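PDB 6CMK: zinc chaperone AztD from Citrobacter koseri, which acts as a periplasmic zinc chaperone, handing one zinc ion directly to the solute-binding protein AztC of the AztABCD zinc transport system. Local coordinates for residues 87-92 and 134-139; 312-317 and 322-327. All blocks are in the same frame, centred on the assembly; numbering follows the deposited sequence. Where two conformers were deposited one is given.

Overall arrangement
AztD is a beta-propeller whose antiparallel sheets follow one another around a ring; strand 32-42, near the N terminus, pairs with strand 392-403 at the C-terminal end, so both ends of the chain share one sheet. Interaction 1 comes first: residues 87-92 and 134-139 meet across adjacent blades, closing a loop of 41 mostly strand residues that completes one blade and begins the next. Interaction 2 follows much later and is local: residues 312-317 and 322-327 are hairpin neighbours within one blade, with only four residues between the segments, the last of them already in the second strand. The two loops are in series, neither enclosing nor crossing the other. The centres of interactions 1 and 2 lie about 29 Å apart, on opposite sides of the chain's centre.

Interaction 1. Residues 87-92 and 134-139; sequences GVVSTI and IAQWFD
The side-chain amide of Gln-136 carries a methyl on one face: Val-89 CG2 sits almost squarely above Gln-136 CD, 3.6 Å away. The second methyl, Val-89 CG1, lies farther out on the oxygen side, 3.9 Å from Gln-136 OE1. At the amide's edge, Gln-136 NE2 donates a 3.0 Å bond to Trp-137 O, the acceptor lying nearly in the amide plane. NE2 also donates to Gly-125 O, so two backbone carbonyls fix the rotation of the group, while the buried OE1 has no modelled partner. The Phe-138 ring meets the same valine methyl obliquely, Val-89 CG2 to Phe-138 CZ being 4.4 Å. This is blade-to-blade packing in the beta-propeller, where strand 88-100 of one sheet faces strand 133-138 of the next; Leu-119 and Pro-124 from the intervening chain pack against Phe-138 as well. The glutamine leaves its strand with CG opposite the backbone N (chi1 176°) and then bends at chi2 (66°), which turns the amide flat under the valine. Its side chain is about 6 Å from that of His-126, a ligand of high-affinity zinc site 1, and about 10 Å from a bound zinc ion.

Interaction 2. Residues 312-317 and 322-327; sequences FAYVFT and LNQIDV
Backbone pairing joins Ala-313 to Ile-325 and Val-315 to Asn-323, two antiparallel hydrogen-bonded pairs. Ala-313 N donates to Ile-325 O at 3.0 Å, and Ile-325 N returns a 2.8 Å bond to Ala-313 O. Val-315 and Asn-323 bond in the same reciprocal way. Between and beyond them lie the non-hydrogen-bonded pairs Phe-312 with Asp-326, Tyr-314 with Gln-324 and Phe-316 with Leu-322.

Side-chain polar bonds add to this near the turn. Asn-323 ND2 reaches across to Val-315 O at 3.1 Å, well above the carbonyl plane, so that this oxygen accepts from both the backbone and the side chain of one residue. The same ND2 bonds Thr-317 OG1, also at 3.1 Å, with both acceptors close to the amide plane. Thr-317 OG1 is held besides by Asp-319, and Asn-323 OD1 by Ser-335 OG. Farther along, a water links Tyr-314 OH to Gln-324 NE2; the phenol also bonds Asp-306, and Gln-324 OE1 bonds Ser-333 and Gln-334.

Among the flat groups, the Gln-324 amide stacks on the Phe-312 ring, their planes 11° apart, with NE2 3.8 Å above the ring over its centre. An extended glutamine (chi2 -173°) carries the amide that far. Ile-325 O lies at the edge of the same ring.

Apolar contacts lie on both faces. Leu-322 CD1 touches Tyr-314 CB at 3.9 Å and the Phe-316 ring beside it. On the other face Ala-313 CB meets Ile-325 CB, and Val-327, just beyond the strand, also touches Ala-313 through CG2. Tyr-314, Phe-316 and Leu-322 go on to pack against Ile-355 of the following sheet. The arrangement is a beta hairpin formed by the two middle strands of a four-stranded antiparallel beta-propeller blade.

Interaction 1. Residues 87-92 and 134-139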
ATOM      1  N   GLY B  87       1.744  33.609   4.890  1.00 23.97           N
ATOM      2  CA  GLY B  87       3.153  33.266   4.984  1.00 23.36           C
ATOM      3  C   GLY B  87       3.457  32.044   5.821  1.00 21.12           C
ATOM      4  O   GLY B  87       4.544  31.955   6.403  1.00 23.76           O
ATOM      5  N   VAL B  88       2.538  31.085   5.894  1.00 19.57           N
ATOM      6  CA  VAL B  88       2.710  29.961   6.805  1.00 22.38           C
ATOM      7  C   VAL B  88       2.025  28.737   6.226  1.00 23.37           C
ATOM      8  O   VAL B  88       1.043  28.842   5.488  1.00 18.38           O
ATOM      9  CB  VAL B  88       2.144  30.285   8.207  1.00 24.80           C
ATOM     10  CG1 VAL B  88       0.632  30.463   8.141  1.00 32.61           C
ATOM     11  CG2 VAL B  88       2.530  29.213   9.213  1.00 36.85           C
ATOM     12  N   VAL B  89       2.547  27.571   6.581  1.00 18.21           N
ATOM     13  CA  VAL B  89       1.884  26.296   6.340  1.00 17.53           C
ATOM     14  C   VAL B  89       1.699  25.644   7.702  1.00 20.21           C
ATOM     15  O   VAL B  89       2.669  25.483   8.452  1.00 21.65           O
ATOM     16  CB  VAL B  89       2.691  25.390   5.395  1.00 16.20           C
ATOM     17  CG1 VAL B  89       1.918  24.117   5.080  1.00 19.39           C
ATOM     18  CG2 VAL B  89       3.056  26.139   4.120  1.00 20.03           C
ATOM     19  N   SER B  90       0.456  25.312   8.035  1.00 18.03           N
ATOM     20  CA  SER B  90       0.131  24.632   9.279  1.00 18.07           C
ATOM     21  C   SER B  90      -0.021  23.149   9.004  1.00 17.86           C
ATOM     22  O   SER B  90      -0.257  22.731   7.870  1.00 20.98           O
ATOM     23  CB  SER B  90      -1.164  25.166   9.895  1.00 22.88           C
ATOM     24  OG  SER B  90      -1.059  26.536  10.212  1.00 23.21           O
ATOM     25  N   THR B  91       0.109  22.357  10.063  1.00 17.64           N
ATOM     26  CA  THR B  91       0.110  20.909   9.938  1.00 16.10           C
ATOM     27  C   THR B  91      -0.856  20.309  10.942  1.00 15.72           C
ATOM     28  O   THR B  91      -0.850  20.672  12.121  1.00 15.63           O
ATOM     29  CB  THR B  91       1.516  20.362  10.146  1.00 25.83           C
ATOM     30  OG1 THR B  91       1.871  20.458  11.527  1.00 46.13           O
ATOM     31  CG2 THR B  91       2.486  21.181   9.332  1.00 24.38           C
ATOM     32  N   ILE B  92      -1.672  19.376  10.466  1.00 20.86           N
ATOM     33  CA  ILE B  92      -2.712  18.725  11.249  1.00 17.51           C
ATOM     34  C   ILE B  92      -2.429  17.229  11.261  1.00 18.55           C
ATOM     35  O   ILE B  92      -2.177  16.631  10.207  1.00 17.79           O
ATOM     36  CB  ILE B  92      -4.106  19.010  10.654  1.00 17.76           C
ATOM     37  CG1 ILE B  92      -4.462  20.491  10.796  1.00 21.11           C
ATOM     38  CG2 ILE B  92      -5.182  18.143  11.314  1.00 21.12           C
ATOM     39  CD1 ILE B  92      -5.634  20.927   9.913  1.00 23.69           C
ATOM     40  N   ILE B 134       8.557  15.381   2.067  1.00 12.30           N
ATOM     41  CA  ILE B 134       7.726  16.573   1.874  1.00 12.90           C
ATOM     42  C   ILE B 134       8.578  17.665   1.246  1.00 14.03           C
ATOM     43  O   ILE B 134       9.695  17.917   1.699  1.00 15.24           O
ATOM     44  CB  ILE B 134       7.133  17.084   3.209  1.00 12.77           C
ATOM     45  CG1 ILE B 134       6.162  16.071   3.820  1.00 14.89           C
ATOM     46  CG2 ILE B 134       6.454  18.452   3.040  1.00 16.39           C
ATOM     47  CD1 ILE B 134       6.051  16.210   5.321  1.00 20.06           C
ATOM     48  N   ALA B 135       8.040  18.341   0.234  1.00 13.56           N
ATOM     49  CA  ALA B 135       8.669  19.537  -0.315  1.00 16.19           C
ATOM     50  C   ALA B 135       7.626  20.634  -0.363  1.00 16.63           C
ATOM     51  O   ALA B 135       6.613  20.488  -1.047  1.00 17.40           O
ATOM     52  CB  ALA B 135       9.239  19.291  -1.716  1.00 19.08           C
ATOM     53  N   GLN B 136       7.875  21.730   0.358  1.00 16.48           N
ATOM     54  CA  GLN B 136       6.995  22.890   0.358  1.00 14.80           C
ATOM     55  C   GLN B 136       7.683  24.024  -0.396  1.00 16.12           C
ATOM     56  O   GLN B 136       8.797  24.426  -0.036  1.00 19.48           O
ATOM     57  CB  GLN B 136       6.645  23.312   1.788  1.00 16.20           C
ATOM     58  CG  GLN B 136       5.811  24.587   1.879  1.00 16.87           C
ATOM     59  CD  GLN B 136       4.436  24.385   1.281  1.00 15.67           C
ATOM     60  OE1 GLN B 136       3.689  23.504   1.711  1.00 17.85           O
ATOM     61  NE2 GLN B 136       4.096  25.184   0.283  1.00 17.78           N
ATOM     62  N   TRP B 137       7.026  24.521  -1.439  1.00 15.49           N
ATOM     63  CA  TRP B 137       7.514  25.657  -2.209  1.00 19.72           C
ATOM     64  C   TRP B 137       7.063  26.970  -1.585  1.00 16.98           C
ATOM     65  O   TRP B 137       5.965  27.075  -1.030  1.00 17.57           O
ATOM     66  CB  TRP B 137       7.010  25.581  -3.648  1.00 21.96           C
ATOM     67  CG  TRP B 137       7.725  26.500  -4.582  1.00 20.31           C
ATOM     68  CD1 TRP B 137       7.405  27.794  -4.885  1.00 20.30           C
ATOM     69  CD2 TRP B 137       8.889  26.184  -5.344  1.00 17.21           C
ATOM     70  NE1 TRP B 137       8.312  28.306  -5.791  1.00 21.75           N
ATOM     71  CE2 TRP B 137       9.232  27.331  -6.086  1.00 18.15           C
ATOM     72  CE3 TRP B 137       9.682  25.035  -5.467  1.00 19.69           C
ATOM     73  CZ2 TRP B 137      10.325  27.362  -6.943  1.00 21.84           C
ATOM     74  CZ3 TRP B 137      10.777  25.074  -6.319  1.00 22.38           C
ATOM     75  CH2 TRP B 137      11.080  26.229  -7.050  1.00 20.54           C
ATOM     76  N   PHE B 138       7.922  27.985  -1.693  1.00 17.91           N
ATOM     77  CA  PHE B 138       7.587  29.344  -1.272  1.00 22.19           C
ATOM     78  C   PHE B 138       7.870  30.278  -2.440  1.00 26.60           C
ATOM     79  O   PHE B 138       9.030  30.461  -2.823  1.00 21.07           O
ATOM     80  CB  PHE B 138       8.379  29.766  -0.026  1.00 22.52           C
ATOM     81  CG  PHE B 138       7.949  29.059   1.226  1.00 20.67           C
ATOM     82  CD1 PHE B 138       8.475  27.820   1.541  1.00 20.47           C
ATOM     83  CD2 PHE B 138       7.015  29.625   2.076  1.00 19.86           C
ATOM     84  CE1 PHE B 138       8.079  27.154   2.684  1.00 19.06           C
ATOM     85  CE2 PHE B 138       6.617  28.972   3.223  1.00 21.73           C
ATOM     86  CZ  PHE B 138       7.150  27.725   3.526  1.00 23.51           C
ATOM     87  N   ASP B 139       6.809  30.863  -2.999  1.00 19.15           N
ATOM     88  CA  ASP B 139       6.925  31.705  -4.183  1.00 19.67           C
ATOM     89  C   ASP B 139       7.782  32.943  -3.950  1.00 29.57           C
ATOM     90  O   ASP B 139       8.318  33.496  -4.917  1.00 28.90           O
ATOM     91  CB  ASP B 139       5.539  32.143  -4.652  1.00 26.02           C
ATOM     92  CG  ASP B 139       4.728  31.009  -5.256  1.00 33.12           C
ATOM     93  OD1 ASP B 139       5.259  29.891  -5.440  1.00 23.66           O
ATOM     94  OD2 ASP B 139       3.537  31.244  -5.550  1.00 33.10           O
TER

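Interaction 2. Residues 312-317 and 322-327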
ATOM      1  N   PHE B 312     -12.150   5.156 -12.207  1.00 16.48           N
ATOM      2  CA  PHE B 312     -12.965   6.359 -12.305  1.00 17.26           C
ATOM      3  C   PHE B 312     -12.230   7.588 -11.785  1.00 14.48           C
ATOM      4  O   PHE B 312     -11.392   7.506 -10.879  1.00 14.03           O
ATOM      5  CB  PHE B 312     -14.276   6.193 -11.537  1.00 12.51           C
ATOM      6  CG  PHE B 312     -15.221   5.218 -12.178  1.00 18.40           C
ATOM      7  CD1 PHE B 312     -15.723   5.463 -13.440  1.00 17.20           C
ATOM      8  CD2 PHE B 312     -15.597   4.056 -11.527  1.00 31.06           C
ATOM      9  CE1 PHE B 312     -16.584   4.575 -14.049  1.00 26.46           C
ATOM     10  CE2 PHE B 312     -16.461   3.158 -12.129  1.00 28.19           C
ATOM     11  CZ  PHE B 312     -16.955   3.420 -13.392  1.00 35.16           C
ATOM     12  N   ALA B 313     -12.570   8.736 -12.378  1.00 15.39           N
ATOM     13  CA  ALA B 313     -12.243  10.051 -11.843  1.00 13.38           C
ATOM     14  C   ALA B 313     -13.488  10.917 -11.981  1.00 15.23           C
ATOM     15  O   ALA B 313     -14.466  10.526 -12.613  1.00 14.99           O
ATOM     16  CB  ALA B 313     -11.061  10.700 -12.567  1.00 14.22           C
ATOM     17  N   TYR B 314     -13.460  12.093 -11.374  1.00 12.57           N
ATOM     18  CA  TYR B 314     -14.614  12.986 -11.409  1.00 13.67           C
ATOM     19  C   TYR B 314     -14.197  14.394 -11.798  1.00 17.98           C
ATOM     20  O   TYR B 314     -13.164  14.887 -11.357  1.00 13.18           O
ATOM     21  CB  TYR B 314     -15.329  13.025 -10.050  1.00 13.55           C
ATOM     22  CG  TYR B 314     -15.624  11.642  -9.577  1.00 13.48           C
ATOM     23  CD1 TYR B 314     -16.560  10.859 -10.234  1.00 18.78           C
ATOM     24  CD2 TYR B 314     -14.918  11.087  -8.529  1.00 15.32           C
ATOM     25  CE1 TYR B 314     -16.792   9.567  -9.833  1.00 18.85           C
ATOM     26  CE2 TYR B 314     -15.142   9.803  -8.123  1.00 15.31           C
ATOM     27  CZ  TYR B 314     -16.083   9.052  -8.770  1.00 14.87           C
ATOM     28  OH  TYR B 314     -16.298   7.755  -8.363  1.00 18.02           O
ATOM     29  N   VAL B 315     -15.012  15.029 -12.638  0.67 15.50           N
ATOM     30  CA  VAL B 315     -14.829  16.428 -13.014  0.67 13.98           C
ATOM     31  C   VAL B 315     -16.103  17.176 -12.668  0.67 14.49           C
ATOM     32  O   VAL B 315     -17.207  16.711 -12.979  0.67 15.82           O
ATOM     33  CB  VAL B 315     -14.512  16.597 -14.509  0.67 15.04           C
ATOM     34  CG1 VAL B 315     -14.032  18.024 -14.784  0.67 14.68           C
ATOM     35  CG2 VAL B 315     -13.498  15.584 -14.980  0.67 18.29           C
ATOM     36  N   PHE B 316     -15.954  18.327 -12.025  1.00 14.72           N
ATOM     37  CA  PHE B 316     -17.078  19.219 -11.778  1.00 15.32           C
ATOM     38  C   PHE B 316     -17.007  20.368 -12.773  1.00 16.29           C
ATOM     39  O   PHE B 316     -15.935  20.936 -12.995  1.00 15.85           O
ATOM     40  CB  PHE B 316     -17.055  19.762 -10.347  1.00 15.30           C
ATOM     41  CG  PHE B 316     -18.354  20.391  -9.920  1.00 17.49           C
ATOM     42  CD1 PHE B 316     -18.583  21.736 -10.110  1.00 23.06           C
ATOM     43  CD2 PHE B 316     -19.346  19.621  -9.344  1.00 24.67           C
ATOM     44  CE1 PHE B 316     -19.781  22.310  -9.727  1.00 21.79           C
ATOM     45  CE2 PHE B 316     -20.543  20.185  -8.958  1.00 23.62           C
ATOM     46  CZ  PHE B 316     -20.761  21.533  -9.152  1.00 18.14           C
ATOM     47  N   THR B 317     -18.145  20.704 -13.376  1.00 16.62           N
ATOM     48  CA  THR B 317     -18.193  21.719 -14.419  1.00 17.10           C
ATOM     49  C   THR B 317     -19.061  22.888 -13.966  1.00 17.78           C
ATOM     50  O   THR B 317     -19.850  22.779 -13.024  1.00 17.82           O
ATOM     51  CB  THR B 317     -18.713  21.132 -15.749  1.00 18.51           C
ATOM     52  OG1 THR B 317     -19.844  20.279 -15.513  1.00 19.76           O
ATOM     53  CG2 THR B 317     -17.620  20.331 -16.456  1.00 18.63           C
ATOM     54  N   LEU B 322     -21.704  17.218 -11.684  1.00 16.20           N
ATOM     55  CA  LEU B 322     -20.587  16.322 -11.439  1.00 15.47           C
ATOM     56  C   LEU B 322     -20.569  15.291 -12.557  1.00 17.26           C
ATOM     57  O   LEU B 322     -21.616  14.733 -12.898  1.00 17.64           O
ATOM     58  CB  LEU B 322     -20.738  15.647 -10.076  1.00 15.14           C
ATOM     59  CG  LEU B 322     -19.576  14.732  -9.667  1.00 17.01           C
ATOM     60  CD1 LEU B 322     -18.297  15.520  -9.482  1.00 17.94           C
ATOM     61  CD2 LEU B 322     -19.922  13.974  -8.405  1.00 23.48           C
ATOM     62  N   ASN B 323     -19.397  15.067 -13.154  1.00 15.86           N
ATOM     63  CA  ASN B 323     -19.276  14.164 -14.293  1.00 16.20           C
ATOM     64  C   ASN B 323     -18.337  13.019 -13.945  1.00 18.05           C
ATOM     65  O   ASN B 323     -17.226  13.243 -13.461  1.00 15.91           O
ATOM     66  CB  ASN B 323     -18.771  14.894 -15.540  1.00 16.43           C
ATOM     67  CG  ASN B 323     -19.571  16.131 -15.859  1.00 19.63           C
ATOM     68  OD1 ASN B 323     -20.494  16.084 -16.666  1.00 21.46           O
ATOM     69  ND2 ASN B 323     -19.211  17.257 -15.242  1.00 18.80           N
ATOM     70  N   GLN B 324     -18.795  11.801 -14.190  1.00 16.39           N
ATOM     71  CA  GLN B 324     -18.010  10.597 -13.957  1.00 17.79           C
ATOM     72  C   GLN B 324     -17.152  10.315 -15.185  1.00 18.83           C
ATOM     73  O   GLN B 324     -17.673  10.205 -16.301  1.00 20.47           O
ATOM     74  CB  GLN B 324     -18.950   9.428 -13.666  1.00 16.75           C
ATOM     75  CG  GLN B 324     -18.254   8.122 -13.358  1.00 20.24           C
ATOM     76  CD  GLN B 324     -19.242   6.975 -13.254  1.00 26.53           C
ATOM     77  OE1 GLN B 324     -19.957   6.665 -14.208  1.00 23.03           O
ATOM     78  NE2 GLN B 324     -19.298   6.354 -12.088  1.00 25.27           N
ATOM     79  N   ILE B 325     -15.840  10.213 -14.987  1.00 17.95           N
ATOM     80  CA  ILE B 325     -14.907   9.867 -16.053  1.00 18.31           C
ATOM     81  C   ILE B 325     -14.565   8.390 -15.945  1.00 16.41           C
ATOM     82  O   ILE B 325     -13.985   7.952 -14.944  1.00 17.42           O
ATOM     83  CB  ILE B 325     -13.620  10.700 -15.981  1.00 16.46           C
ATOM     84  CG1 ILE B 325     -13.937  12.191 -15.972  1.00 21.25           C
ATOM     85  CG2 ILE B 325     -12.700  10.325 -17.138  1.00 20.68           C
ATOM     86  CD1 ILE B 325     -14.756  12.649 -17.157  1.00 35.19           C
ATOM     87  N   ASP B 326     -14.875   7.640 -16.999  1.00 16.53           N
ATOM     88  CA  ASP B 326     -14.408   6.260 -17.152  1.00 17.41           C
ATOM     89  C   ASP B 326     -13.052   6.338 -17.835  1.00 17.03           C
ATOM     90  O   ASP B 326     -12.963   6.580 -19.043  1.00 21.31           O
ATOM     91  CB  ASP B 326     -15.410   5.436 -17.950  1.00 25.00           C
ATOM     92  CG  ASP B 326     -14.986   3.988 -18.113  1.00 36.65           C
ATOM     93  OD1 ASP B 326     -13.772   3.691 -18.053  1.00 27.74           O
ATOM     94  OD2 ASP B 326     -15.880   3.139 -18.304  1.00 41.05           O
ATOM     95  N   VAL B 327     -11.993   6.155 -17.048  1.00 19.57           N
ATOM     96  CA  VAL B 327     -10.640   6.427 -17.518  1.00 18.59           C
ATOM     97  C   VAL B 327     -10.220   5.430 -18.591  1.00 17.81           C
ATOM     98  O   VAL B 327      -9.545   5.789 -19.561  1.00 23.45           O
ATOM     99  CB  VAL B 327      -9.668   6.434 -16.322  1.00 19.31           C
ATOM    100  CG1 VAL B 327      -8.245   6.652 -16.775  1.00 25.17           C
ATOM    101  CG2 VAL B 327     -10.070   7.530 -15.342  1.00 16.19           C
TER
HETATM  102  O   HOH W   1     -18.182   6.340  -9.543  1.00 23.68           O
HETATM  103  O   HOH W   2     -21.929  18.688 -17.775  1.00 34.45           O